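PDB 3GIW: protein of unknown function DUF574 from Streptomyces avermitilis, which is of unknown function but binds S-adenosyl-L-homocysteine and is probably an S-adenosylmethionine-dependent methyltransferase with a Rossmann-like fold. Local coordinates for residues A[25-30]-A[39-44]; A[83-88]-A[164-169]; A[107-112]-A[150-155]; A[116-121]-A[133-138]; A[193-198]-A[271-276]. All blocks are in the same frame, centred on the assembly; numbering follows the deposited sequence. Where two conformers were deposited one is given.

Interaction 1 of 5, residues A[25-30]-A[39-44]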
# COMPACT_ATOMS: atom_id res chain seq x y z
N ALA A 25 -5.68 -1.37 -9.30
CA ALA A 25 -5.70 -0.02 -8.76
C ALA A 25 -6.99 0.70 -9.11
O ALA A 25 -7.48 1.55 -8.36
CB ALA A 25 -4.52 0.76 -9.29
N ARG A 26 -7.50 0.43 -10.30
CA ARG A 26 -8.71 1.05 -10.81
C ARG A 26 -9.98 0.49 -10.15
O ARG A 26 -10.93 1.23 -9.88
CB ARG A 26 -8.79 0.89 -12.35
CG ARG A 26 -7.54 1.44 -13.08
CD ARG A 26 -7.54 1.09 -14.56
NE ARG A 26 -6.16 1.06 -15.09
CZ ARG A 26 -5.88 0.87 -16.38
NH1 ARG A 26 -6.87 0.67 -17.25
NH2 ARG A 26 -4.62 0.88 -16.79
N ILE A 27 -10.00 -0.83 -9.88
CA ILE A 27 -11.10 -1.39 -9.08
C ILE A 27 -11.14 -0.74 -7.70
O ILE A 27 -12.21 -0.36 -7.20
CB ILE A 27 -10.93 -2.94 -8.92
CG1 ILE A 27 -11.10 -3.65 -10.27
CG2 ILE A 27 -11.91 -3.49 -7.87
CD1 ILE A 27 -10.61 -5.11 -10.28
N TYR A 28 -9.97 -0.61 -7.08
CA TYR A 28 -9.90 -0.02 -5.73
C TYR A 28 -10.46 1.42 -5.79
O TYR A 28 -11.31 1.83 -4.96
CB TYR A 28 -8.45 -0.04 -5.27
CG TYR A 28 -8.16 0.51 -3.91
CD1 TYR A 28 -7.81 1.83 -3.73
CD2 TYR A 28 -8.13 -0.31 -2.79
CE1 TYR A 28 -7.50 2.33 -2.47
CE2 TYR A 28 -7.79 0.17 -1.54
CZ TYR A 28 -7.47 1.48 -1.39
OH TYR A 28 -7.12 1.92 -0.12
N ASP A 29 -10.02 2.20 -6.78
CA ASP A 29 -10.51 3.55 -6.90
C ASP A 29 -12.03 3.62 -7.12
O ASP A 29 -12.70 4.44 -6.50
CB ASP A 29 -9.77 4.31 -8.01
CG ASP A 29 -9.87 5.81 -7.87
OD1 ASP A 29 -9.47 6.34 -6.82
OD2 ASP A 29 -10.32 6.46 -8.82
N TYR A 30 -12.55 2.77 -8.00
CA TYR A 30 -14.00 2.66 -8.22
C TYR A 30 -14.72 2.43 -6.89
O TYR A 30 -15.65 3.17 -6.52
CB TYR A 30 -14.32 1.54 -9.21
CG TYR A 30 -15.78 1.19 -9.24
CD1 TYR A 30 -16.71 2.11 -9.70
CD2 TYR A 30 -16.23 -0.03 -8.77
CE1 TYR A 30 -18.05 1.81 -9.71
CE2 TYR A 30 -17.56 -0.36 -8.77
CZ TYR A 30 -18.48 0.57 -9.26
OH TYR A 30 -19.85 0.29 -9.26
N PRO A 39 -15.33 0.85 -17.55
CA PRO A 39 -16.39 -0.14 -17.36
C PRO A 39 -15.92 -1.54 -16.90
O PRO A 39 -16.61 -2.17 -16.08
CB PRO A 39 -17.08 -0.18 -18.74
CG PRO A 39 -16.83 1.18 -19.30
CD PRO A 39 -15.47 1.58 -18.83
N ALA A 40 -14.81 -2.04 -17.43
CA ALA A 40 -14.29 -3.35 -16.97
C ALA A 40 -13.99 -3.38 -15.46
O ALA A 40 -14.18 -4.41 -14.79
CB ALA A 40 -13.06 -3.76 -17.75
N ASP A 41 -13.52 -2.25 -14.92
CA ASP A 41 -13.23 -2.13 -13.48
C ASP A 41 -14.51 -2.09 -12.64
O ASP A 41 -14.60 -2.72 -11.58
CB ASP A 41 -12.40 -0.89 -13.22
CG ASP A 41 -11.13 -0.87 -14.02
OD1 ASP A 41 -10.32 -1.82 -13.89
OD2 ASP A 41 -10.98 0.12 -14.78
N LYS A 42 -15.50 -1.35 -13.10
CA LYS A 42 -16.82 -1.34 -12.44
C LYS A 42 -17.47 -2.73 -12.43
O LYS A 42 -18.05 -3.16 -11.43
CB LYS A 42 -17.75 -0.35 -13.15
CG LYS A 42 -19.18 -0.38 -12.65
CD LYS A 42 -19.95 0.79 -13.26
CE LYS A 42 -21.22 1.09 -12.51
NZ LYS A 42 -22.07 -0.06 -12.28
N GLU A 43 -17.39 -3.45 -13.55
CA GLU A 43 -18.02 -4.76 -13.63
C GLU A 43 -17.36 -5.72 -12.62
O GLU A 43 -18.06 -6.49 -11.94
CB GLU A 43 -17.88 -5.32 -15.04
CG GLU A 43 -18.58 -6.68 -15.31
CD GLU A 43 -17.77 -7.91 -14.91
OE1 GLU A 43 -16.52 -7.85 -14.82
OE2 GLU A 43 -18.39 -8.98 -14.71
N ALA A 44 -16.03 -5.68 -12.55
CA ALA A 44 -15.29 -6.46 -11.56
C ALA A 44 -15.67 -6.08 -10.13
O ALA A 44 -16.01 -6.96 -9.32
CB ALA A 44 -13.78 -6.31 -11.80
O HOH W 1 -9.30 -0.60 -16.95
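The ring of Tyr30 lies against Lys42, whose CA sits over one face, 3.9 Å from the ring centroid and 12° off the ring normal, a CH-pi contact. With CG anti to the backbone N (chi1 173°), Lys42 runs past the hydroxyl, its CG 3.5 Å from Tyr30 OH, before bending at chi4. One turn back, Ile27 CD1 meets Ala44 CB at 3.7 Å, and Arg26 CB packs on Asp41 OD2 at 3.4 Å. Arg26 and Asp41 do not pair directly; water 1 joins them, accepting from Arg26 NH1 at 2.8 Å and donating to Asp41 OD2.

The second shell fixes these groups. Asp46 takes both the hydroxyl of Tyr30 and the ammonium of Lys42, Asp41 accepts from the backbone N of Tyr38 and His23, and Arg26 reaches Ile17 O and Asp114. The two helix segments cross at -68°, with 8.6 Å between axes. Were Tyr30 replaced by alanine, Lys42 CA would probably lose its aromatic cover and Asp46 OD1 one hydrogen-bond partner. The contact thus combines apolar packing with a water bridge between opposite charges, and joins the helix carrying the ligand-binding Tyr28 to helix 39-51.

Interaction 2 of 5, residues A[83-88]-A[164-169]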
# COMPACT_ATOMS: atom_id res chain seq x y z
N LEU A 83 9.48 5.82 0.67
CA LEU A 83 9.49 5.09 -0.57
C LEU A 83 8.23 4.22 -0.62
O LEU A 83 8.13 3.24 0.12
CB LEU A 83 10.76 4.23 -0.67
CG LEU A 83 10.90 3.39 -1.94
CD1 LEU A 83 10.69 4.14 -3.24
CD2 LEU A 83 12.27 2.65 -1.96
N ASP A 84 7.29 4.59 -1.49
CA ASP A 84 5.97 3.97 -1.55
C ASP A 84 5.88 3.07 -2.77
O ASP A 84 5.94 3.54 -3.93
CB ASP A 84 4.91 5.05 -1.64
CG ASP A 84 3.48 4.52 -1.53
OD1 ASP A 84 3.20 3.65 -0.67
OD2 ASP A 84 2.60 5.03 -2.28
N ILE A 85 5.74 1.77 -2.54
CA ILE A 85 5.77 0.76 -3.58
C ILE A 85 4.34 0.30 -3.86
O ILE A 85 3.69 -0.26 -2.99
CB ILE A 85 6.64 -0.46 -3.17
CG1 ILE A 85 8.03 -0.00 -2.72
CG2 ILE A 85 6.66 -1.53 -4.31
CD1 ILE A 85 8.82 0.69 -3.75
N GLY A 86 3.84 0.54 -5.07
CA GLY A 86 2.44 0.23 -5.39
C GLY A 86 1.49 1.36 -4.97
O GLY A 86 0.51 1.15 -4.26
N THR A 87 1.80 2.57 -5.42
CA THR A 87 1.09 3.77 -5.01
C THR A 87 -0.43 3.77 -5.37
O THR A 87 -1.27 4.27 -4.57
CB THR A 87 1.76 5.00 -5.64
OG1 THR A 87 3.10 5.08 -5.10
CG2 THR A 87 0.96 6.33 -5.36
N GLY A 88 -0.76 3.24 -6.52
CA GLY A 88 -2.14 3.22 -6.97
C GLY A 88 -2.59 4.59 -7.46
O GLY A 88 -1.79 5.50 -7.66
N LEU A 164 9.71 2.54 4.15
CA LEU A 164 9.33 1.75 3.01
C LEU A 164 7.88 1.35 3.24
O LEU A 164 7.59 0.59 4.17
CB LEU A 164 10.22 0.51 2.89
CG LEU A 164 9.93 -0.44 1.74
CD1 LEU A 164 10.12 0.20 0.36
CD2 LEU A 164 10.80 -1.70 1.84
N THR A 165 6.99 1.89 2.40
CA THR A 165 5.55 1.58 2.48
C THR A 165 5.13 0.65 1.34
O THR A 165 5.32 0.98 0.15
CB THR A 165 4.69 2.88 2.57
OG1 THR A 165 4.94 3.72 1.47
CG2 THR A 165 5.07 3.69 3.82
N VAL A 166 4.59 -0.52 1.69
CA VAL A 166 4.17 -1.55 0.72
C VAL A 166 2.72 -1.90 1.11
O VAL A 166 2.49 -2.85 1.86
CB VAL A 166 5.10 -2.79 0.73
CG1 VAL A 166 4.72 -3.73 -0.39
CG2 VAL A 166 6.59 -2.36 0.57
N ILE A 167 1.79 -1.07 0.64
CA ILE A 167 0.40 -1.05 1.11
C ILE A 167 -0.56 -1.48 0.01
O ILE A 167 -0.53 -0.99 -1.12
CB ILE A 167 0.08 0.36 1.63
CG1 ILE A 167 1.01 0.69 2.82
CG2 ILE A 167 -1.42 0.43 2.02
CD1 ILE A 167 0.91 2.09 3.41
N ALA A 168 -1.36 -2.50 0.33
CA ALA A 168 -2.41 -2.97 -0.58
C ALA A 168 -1.84 -3.45 -1.92
O ALA A 168 -2.41 -3.22 -2.99
CB ALA A 168 -3.51 -1.88 -0.77
N ILE A 169 -0.68 -4.12 -1.87
CA ILE A 169 -0.03 -4.63 -3.09
C ILE A 169 0.50 -6.07 -2.99
O ILE A 169 0.47 -6.82 -3.96
CB ILE A 169 1.14 -3.69 -3.53
CG1 ILE A 169 1.89 -4.31 -4.72
CG2 ILE A 169 2.11 -3.45 -2.40
CD1 ILE A 169 2.74 -3.33 -5.49
O HOH W 2 2.09 1.10 -1.21
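Leu83 and Leu164 extend in parallel from the same face of the sheet, on neighbouring parallel strands at the centre of the Rossmann-like fold; Leu83 CG stands 4.0 Å from Leu164 CD1. Leu164 CD1 also touches Ile85 CG1 at 3.7 Å, but there the two side chains are inclined to each other. Ile85 sends CG1 to the backbone-N side (chi1 -53°), which brings that branch over Leu164.

On the face bearing Asp84 and Thr165 the contact is polar. Thr165 OG1 donates to Asp84 OD1 at 2.8 Å, arriving on the anti side and 26° out of the carboxylate plane. The other oxygen, OD2, receives Thr87 OG1 from above that plane, so both carboxylate oxygens are held by hydroxyls. Between the strands, Thr165 N donates to Leu83 O, and Ile85 N to Thr165 O with an N-H...O angle of 177°.

Past the strand ends the chain turns at Gly86, whose positive phi would drive a CB against the preceding carbonyl. Ile169, in one of its two modelled conformers, lies beside Met140, a residue of the S-adenosyl-L-homocysteine site. Where the strands part, water 2 accepts from Ile167 N at 2.9 Å.

Interaction 3 of 5, residues A[107-112]-A[150-155]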
# COMPACT_ATOMS: atom_id res chain seq x y z
N ARG A 107 10.38 14.15 1.95
CA ARG A 107 10.67 13.68 0.60
C ARG A 107 9.96 12.34 0.36
O ARG A 107 9.99 11.47 1.24
CB ARG A 107 12.17 13.47 0.42
CG ARG A 107 13.02 14.69 0.73
CD ARG A 107 14.47 14.29 0.95
NE ARG A 107 15.36 15.46 0.90
CZ ARG A 107 16.67 15.45 1.14
NH1 ARG A 107 17.29 14.32 1.47
NH2 ARG A 107 17.36 16.57 1.05
N VAL A 108 9.33 12.16 -0.81
CA VAL A 108 8.58 10.94 -1.12
C VAL A 108 8.84 10.53 -2.55
O VAL A 108 8.78 11.35 -3.47
CB VAL A 108 7.05 11.13 -0.92
CG1 VAL A 108 6.30 9.86 -1.22
CG2 VAL A 108 6.77 11.66 0.49
N VAL A 109 9.17 9.26 -2.73
CA VAL A 109 9.22 8.65 -4.06
C VAL A 109 8.05 7.66 -4.15
O VAL A 109 7.94 6.74 -3.34
CB VAL A 109 10.54 7.92 -4.36
CG1 VAL A 109 10.52 7.16 -5.70
CG2 VAL A 109 11.70 8.89 -4.33
N TYR A 110 7.21 7.83 -5.18
CA TYR A 110 6.11 6.95 -5.48
C TYR A 110 6.44 6.02 -6.65
O TYR A 110 7.12 6.43 -7.62
CB TYR A 110 4.96 7.81 -5.90
CG TYR A 110 4.34 8.72 -4.86
CD1 TYR A 110 3.50 8.21 -3.90
CD2 TYR A 110 4.52 10.10 -4.91
CE1 TYR A 110 2.80 9.05 -3.02
CE2 TYR A 110 3.84 10.96 -4.02
CZ TYR A 110 2.96 10.43 -3.06
OH TYR A 110 2.24 11.22 -2.19
N VAL A 111 5.93 4.80 -6.61
CA VAL A 111 6.24 3.79 -7.60
C VAL A 111 5.00 2.97 -7.93
O VAL A 111 4.27 2.54 -7.06
CB VAL A 111 7.32 2.81 -7.05
CG1 VAL A 111 7.72 1.80 -8.12
CG2 VAL A 111 8.54 3.58 -6.50
N ASP A 112 4.69 2.80 -9.22
CA ASP A 112 3.64 1.86 -9.64
C ASP A 112 3.98 1.32 -11.02
O ASP A 112 4.85 1.86 -11.71
CB ASP A 112 2.23 2.53 -9.64
CG ASP A 112 1.08 1.54 -9.39
OD1 ASP A 112 0.64 0.83 -10.31
OD2 ASP A 112 0.58 1.46 -8.26
N PRO A 150 17.12 7.24 -11.29
CA PRO A 150 17.65 8.57 -11.02
C PRO A 150 16.64 9.46 -10.28
O PRO A 150 17.05 10.32 -9.48
CB PRO A 150 17.99 9.12 -12.42
CG PRO A 150 17.27 8.23 -13.37
CD PRO A 150 17.06 6.92 -12.73
N GLU A 151 15.35 9.25 -10.52
CA GLU A 151 14.31 10.02 -9.83
C GLU A 151 14.37 9.79 -8.34
O GLU A 151 14.15 10.70 -7.54
CB GLU A 151 12.91 9.64 -10.34
CG GLU A 151 12.66 10.00 -11.80
CD GLU A 151 12.99 8.88 -12.79
OE1 GLU A 151 13.70 7.90 -12.45
OE2 GLU A 151 12.53 8.98 -13.94
N LEU A 152 14.69 8.55 -7.98
CA LEU A 152 14.80 8.16 -6.58
C LEU A 152 16.07 8.69 -5.97
O LEU A 152 16.03 9.30 -4.89
CB LEU A 152 14.78 6.64 -6.44
CG LEU A 152 14.79 6.13 -5.01
CD1 LEU A 152 14.02 4.81 -4.97
CD2 LEU A 152 16.20 5.94 -4.52
N ARG A 153 17.19 8.52 -6.67
CA ARG A 153 18.49 8.95 -6.14
C ARG A 153 18.65 10.46 -6.07
O ARG A 153 19.46 10.93 -5.28
CB ARG A 153 19.64 8.36 -6.94
CG ARG A 153 19.80 6.90 -6.73
CD ARG A 153 20.19 6.60 -5.30
NE ARG A 153 20.30 5.17 -5.08
CZ ARG A 153 21.34 4.54 -4.54
NH1 ARG A 153 22.40 5.20 -4.06
NH2 ARG A 153 21.28 3.23 -4.42
N ASP A 154 17.91 11.19 -6.90
CA ASP A 154 17.82 12.65 -6.79
C ASP A 154 16.86 13.15 -5.76
O ASP A 154 16.81 14.36 -5.50
CB ASP A 154 17.46 13.29 -8.14
CG ASP A 154 18.59 13.19 -9.14
OD1 ASP A 154 19.75 12.96 -8.73
OD2 ASP A 154 18.29 13.35 -10.35
N THR A 155 16.07 12.24 -5.18
CA THR A 155 15.04 12.64 -4.25
C THR A 155 15.40 12.23 -2.82
O THR A 155 15.36 13.06 -1.93
CB THR A 155 13.66 12.08 -4.69
OG1 THR A 155 13.39 12.56 -6.03
CG2 THR A 155 12.53 12.54 -3.77
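Helix-on-sheet packing in the Rossmann-like domain brings Val109 of strand 107-112 against the short helix 150-153 and the turn that follows it. One branch of the valine does the work. Val109 CG2, set beside its own backbone N while CG1 is anti to it (chi1 174°), reaches Thr155 CB at 3.8 Å and the methyl Thr155 CG2 at the same separation. Val109 CG2 also approaches the backbone of the helix, 3.9 Å from Leu152 CA, and meets the leucine side chain at CG. A single methyl thus fits between a leucine and a threonine, and the contact there is apolar.

Thr155 offers its carbon side to the strand, while its hydroxyl is turned back to the helix, where OG1 donates to Glu151 O with a C=O...O angle of 172°. Thr155 CG2 reaches back toward the start of the strand, 3.9 Å from Val108 O.

At that start the extended chain of Arg107, in one of its two modelled conformations, passes the carbonyl of Thr155, with Arg107 CD 3.3 Å from Thr155 O. That oxygen is buried by the contact and has no hydrogen-bonding partner in the model; it lies obliquely to the guanidinium plane. On the neighbouring strands, Leu83 of 81-85 touches both Val109 and Leu152, and Ala134 of 132-137 packs on Thr155, so helix 150-153 and its following turn rest across three adjacent strands.

Interaction 4 of 5, residues A[116-121]-A[133-138]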
# COMPACT_ATOMS: atom_id res chain seq x y z
N ILE A 116 -1.85 3.86 -16.00
CA ILE A 116 -2.76 4.98 -15.68
C ILE A 116 -2.17 5.90 -14.59
O ILE A 116 -2.41 7.12 -14.55
CB ILE A 116 -4.15 4.46 -15.25
CG1 ILE A 116 -5.20 5.56 -15.42
CG2 ILE A 116 -4.15 3.92 -13.79
CD1 ILE A 116 -6.65 5.09 -15.16
N VAL A 117 -1.36 5.34 -13.68
CA VAL A 117 -0.80 6.17 -12.60
C VAL A 117 0.12 7.27 -13.19
O VAL A 117 0.06 8.44 -12.79
CB VAL A 117 -0.13 5.32 -11.47
CG1 VAL A 117 0.39 6.24 -10.34
CG2 VAL A 117 -1.15 4.31 -10.93
N LEU A 118 0.95 6.90 -14.14
CA LEU A 118 1.80 7.88 -14.82
C LEU A 118 0.93 9.04 -15.38
O LEU A 118 1.29 10.19 -15.22
CB LEU A 118 2.61 7.23 -15.94
CG LEU A 118 3.57 8.19 -16.68
CD1 LEU A 118 4.60 8.84 -15.75
CD2 LEU A 118 4.23 7.46 -17.86
N THR A 119 -0.21 8.71 -15.99
CA THR A 119 -1.07 9.78 -16.54
C THR A 119 -1.62 10.74 -15.49
O THR A 119 -2.00 11.87 -15.83
CB THR A 119 -2.26 9.24 -17.37
OG1 THR A 119 -3.29 8.71 -16.53
CG2 THR A 119 -1.77 8.18 -18.39
N LEU A 120 -1.68 10.27 -14.25
CA LEU A 120 -2.22 11.01 -13.10
C LEU A 120 -1.10 11.53 -12.19
O LEU A 120 -1.37 11.96 -11.07
CB LEU A 120 -3.19 10.11 -12.32
CG LEU A 120 -4.42 9.70 -13.12
CD1 LEU A 120 -5.12 8.51 -12.49
CD2 LEU A 120 -5.36 10.87 -13.20
N SER A 121 0.14 11.51 -12.66
CA SER A 121 1.26 11.75 -11.76
C SER A 121 1.46 13.23 -11.37
O SER A 121 2.17 13.49 -10.43
CB SER A 121 2.56 11.12 -12.27
OG SER A 121 2.93 11.66 -13.49
N THR A 133 9.23 15.46 -4.22
CA THR A 133 8.57 14.20 -4.59
C THR A 133 8.96 13.79 -6.02
O THR A 133 9.31 14.64 -6.86
CB THR A 133 7.04 14.28 -4.48
OG1 THR A 133 6.54 15.15 -5.50
CG2 THR A 133 6.61 14.76 -3.12
N ALA A 134 8.82 12.52 -6.29
CA ALA A 134 9.09 11.97 -7.61
C ALA A 134 8.19 10.75 -7.85
O ALA A 134 7.66 10.17 -6.89
CB ALA A 134 10.57 11.58 -7.72
N TYR A 135 8.03 10.39 -9.11
CA TYR A 135 7.27 9.22 -9.52
C TYR A 135 8.10 8.39 -10.46
O TYR A 135 8.71 8.93 -11.42
CB TYR A 135 5.93 9.59 -10.21
CG TYR A 135 5.20 8.36 -10.68
CD1 TYR A 135 4.60 7.50 -9.77
CD2 TYR A 135 5.18 7.98 -12.04
CE1 TYR A 135 3.99 6.33 -10.16
CE2 TYR A 135 4.56 6.77 -12.45
CZ TYR A 135 3.96 5.95 -11.50
OH TYR A 135 3.34 4.77 -11.81
N VAL A 136 8.13 7.09 -10.20
CA VAL A 136 8.87 6.11 -11.00
C VAL A 136 7.88 5.02 -11.43
O VAL A 136 7.20 4.45 -10.61
CB VAL A 136 10.05 5.47 -10.13
CG1 VAL A 136 10.73 4.30 -10.85
CG2 VAL A 136 11.06 6.54 -9.68
N GLU A 137 7.76 4.76 -12.73
CA GLU A 137 7.03 3.60 -13.22
C GLU A 137 7.97 2.41 -13.24
O GLU A 137 8.92 2.38 -14.01
CB GLU A 137 6.47 3.86 -14.63
CG GLU A 137 5.52 2.80 -15.11
CD GLU A 137 4.99 3.13 -16.49
OE1 GLU A 137 5.73 2.93 -17.48
OE2 GLU A 137 3.85 3.61 -16.57
N ALA A 138 7.69 1.42 -12.38
CA ALA A 138 8.58 0.25 -12.21
C ALA A 138 7.83 -0.88 -11.54
O ALA A 138 6.80 -0.66 -10.89
CB ALA A 138 9.83 0.63 -11.41
O HOH W 3 2.61 4.30 -14.37
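Tyr135 places CG anti to its backbone N (chi1 177°) and so carries its ring from the edge strand 132-137 of the Rossmann-like sheet to the segment around helix 115-119. Val117 likewise has CG1 anti to its N (chi1 -178°), which directs that methyl at the tyrosine: Val117 CG1 is 3.6 Å from Tyr135 CE1, and Val117 CB stands 3.5 Å from Tyr135 OH. On the CD2 and CE2 side of the ring, Leu118 CD1 approaches Tyr135 CD2 at 3.9 Å. The side chains of Val117 and Leu118 each run at about a right angle to that of Tyr135. Ser121 CB packs nearer the base of the ring, while its hydroxyl turns back to Leu118 O, which also accepts from Ser121 N.

The phenol takes part in a polar junction as well. Tyr135 OH donates to water 3 at 2.7 Å, and Leu118 N donates to the same water; the water in turn donates to Glu137 OE2. A phenylalanine in place of Tyr135 would keep the ring but is likely to leave the water short of one donor, with the bridge from Glu137 OE2 and Leu118 N no longer tied to the ring. Tyr135 also touches Asp112, a residue of the S-adenosyl-L-homocysteine site, so the ring packs beside a residue of that site. Glu137 has a second partner, Arg16, in a salt bridge through OE2. Glu137 OE2 is 2.6 Å from water 3.

Interaction 5 of 5, residues A[193-198]-A[271-276]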
# COMPACT_ATOMS: atom_id res chain seq x y z
N GLY A 193 17.21 2.56 11.64
CA GLY A 193 16.22 3.59 11.98
C GLY A 193 15.16 3.78 10.90
O GLY A 193 14.20 4.52 11.08
N SER A 194 15.36 3.09 9.77
CA SER A 194 14.34 3.03 8.73
C SER A 194 13.16 2.17 9.22
O SER A 194 13.25 1.50 10.28
CB SER A 194 14.93 2.45 7.44
OG SER A 194 15.90 3.35 6.89
N TYR A 195 12.05 2.23 8.48
CA TYR A 195 10.83 1.48 8.82
C TYR A 195 10.27 0.74 7.61
O TYR A 195 10.50 1.11 6.45
CB TYR A 195 9.74 2.42 9.38
CG TYR A 195 9.97 2.89 10.81
CD1 TYR A 195 10.90 3.90 11.11
CD2 TYR A 195 9.24 2.34 11.86
CE1 TYR A 195 11.08 4.35 12.40
CE2 TYR A 195 9.43 2.78 13.16
CZ TYR A 195 10.37 3.77 13.42
OH TYR A 195 10.58 4.24 14.72
N LEU A 196 9.53 -0.33 7.90
CA LEU A 196 8.70 -1.06 6.94
C LEU A 196 7.27 -0.95 7.44
O LEU A 196 6.99 -1.26 8.59
CB LEU A 196 9.14 -2.52 6.87
CG LEU A 196 8.26 -3.42 5.98
CD1 LEU A 196 8.26 -3.01 4.50
CD2 LEU A 196 8.72 -4.90 6.11
N ALA A 197 6.37 -0.53 6.56
CA ALA A 197 4.91 -0.45 6.84
C ALA A 197 4.21 -1.22 5.73
O ALA A 197 4.43 -0.94 4.54
CB ALA A 197 4.40 0.99 6.88
N MSE A 198 3.33 -2.14 6.11
CA MSE A 198 2.61 -2.94 5.14
C MSE A 198 1.16 -3.17 5.54
O MSE A 198 0.80 -3.27 6.69
CB MSE A 198 3.24 -4.34 4.99
CG MSE A 198 4.74 -4.33 4.64
SE MSE A 198 5.38 -6.15 4.31
CE MSE A 198 4.39 -6.49 2.68
N GLY A 271 -2.39 -5.01 9.16
CA GLY A 271 -1.46 -3.89 9.08
C GLY A 271 -0.39 -3.97 10.14
O GLY A 271 -0.61 -4.51 11.21
N ALA A 272 0.80 -3.46 9.79
CA ALA A 272 1.92 -3.45 10.70
C ALA A 272 2.98 -2.46 10.27
O ALA A 272 3.13 -2.17 9.07
CB ALA A 272 2.56 -4.88 10.78
N VAL A 273 3.71 -1.95 11.27
CA VAL A 273 4.82 -1.02 11.07
C VAL A 273 5.94 -1.51 11.98
O VAL A 273 5.70 -1.88 13.15
CB VAL A 273 4.41 0.39 11.49
CG1 VAL A 273 5.60 1.39 11.37
CG2 VAL A 273 3.21 0.87 10.66
N ALA A 274 7.18 -1.52 11.46
CA ALA A 274 8.32 -2.01 12.23
C ALA A 274 9.60 -1.24 11.87
O ALA A 274 9.79 -0.85 10.75
CB ALA A 274 8.55 -3.47 11.98
N ARG A 275 10.47 -1.10 12.88
CA ARG A 275 11.76 -0.39 12.76
C ARG A 275 12.89 -1.36 12.42
O ARG A 275 12.96 -2.47 12.97
CB ARG A 275 12.10 0.30 14.08
CG ARG A 275 13.38 1.15 14.06
CD ARG A 275 13.48 2.02 15.32
NE ARG A 275 14.64 2.89 15.30
CZ ARG A 275 15.89 2.51 15.56
NH1 ARG A 275 16.17 1.24 15.85
NH2 ARG A 275 16.87 3.40 15.49
N LYS A 276 13.78 -0.92 11.53
CA LYS A 276 15.00 -1.66 11.21
C LYS A 276 16.11 -1.28 12.21
O LYS A 276 16.48 -0.11 12.28
CB LYS A 276 15.43 -1.32 9.77
CG LYS A 276 16.73 -1.98 9.35
CD LYS A 276 17.09 -1.72 7.92
CE LYS A 276 18.50 -2.27 7.60
NZ LYS A 276 18.70 -2.34 6.11
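Arg275 CB rests over one face of the Tyr195 ring, 4.1 Å from its centroid and 25° off the ring normal, a CH-pi contact displaced toward the rim. Arg275 CG, held anti to the backbone N (chi1 -176°), continues past the ring at 4.0 Å from Tyr195 CZ. Arg275 CD comes next, 3.7 Å from Tyr195 OH. At NE the chain leaves the tyrosine and comes to Gly193, with Gly193 CA against one face of the guanidinium at 3.6 Å from Arg275 NH2. This is one of two modelled conformations of the arginine, and the guanidinium contacts are the less certain. The ring and guanidinium planes stand 84° apart, and the tyrosine hydroxyl only approaches the guanidinium edge.

Strands 195-201 and 269-275 run antiparallel; 269-275 is the one reversed strand, inserted between 195-201 and the outermost 240-248, the 3-2-1-4-5-7-6 order of Rossmann-like class I methyltransferases. Tyr195 with Arg275 and Ala197 with Val273 are non-hydrogen-bonded pairs; Leu196 with Ala274 and Met198, a selenomethionine, with Ala272 are hydrogen-bonded ones, each with two backbone bonds. Just before the first strand and after the second, Gly193 N donates to Lys276 O at 2.8 Å and Lys276 N to Ser194 O.

Val273 fills the face shared with Tyr195: its CG1 meets Tyr195 CD2 at 3.8 Å and its CG2 meets Ala197 CB at 4.0 Å. Leu73 of helix 55-75 touches both Tyr195 and Val273.

Interactions 2 to 5 all reach one sheet. Interactions 2 and 5 are joined by neighbouring strands, Leu164 N lying 2.8 Å from Tyr195 O, and interactions 3 and 4 by Tyr110 N, 2.9 Å from Ala134 O. Interaction 4 is nested along the chain within interaction 3, and interaction 3 within interaction 2. Residues of the S-adenosyl-L-homocysteine site lie on several segments: Asp112, at the end of segment 107-112, meets Gly88 N of interaction 2 through OD2 at 2.8 Å, and Tyr28 is on segment 25-30. Interaction 1 touches interaction 2 at Ala25 CB to Gly88 CA, 4.1 Å, but its centre lies about 30 Å from that of interaction 5.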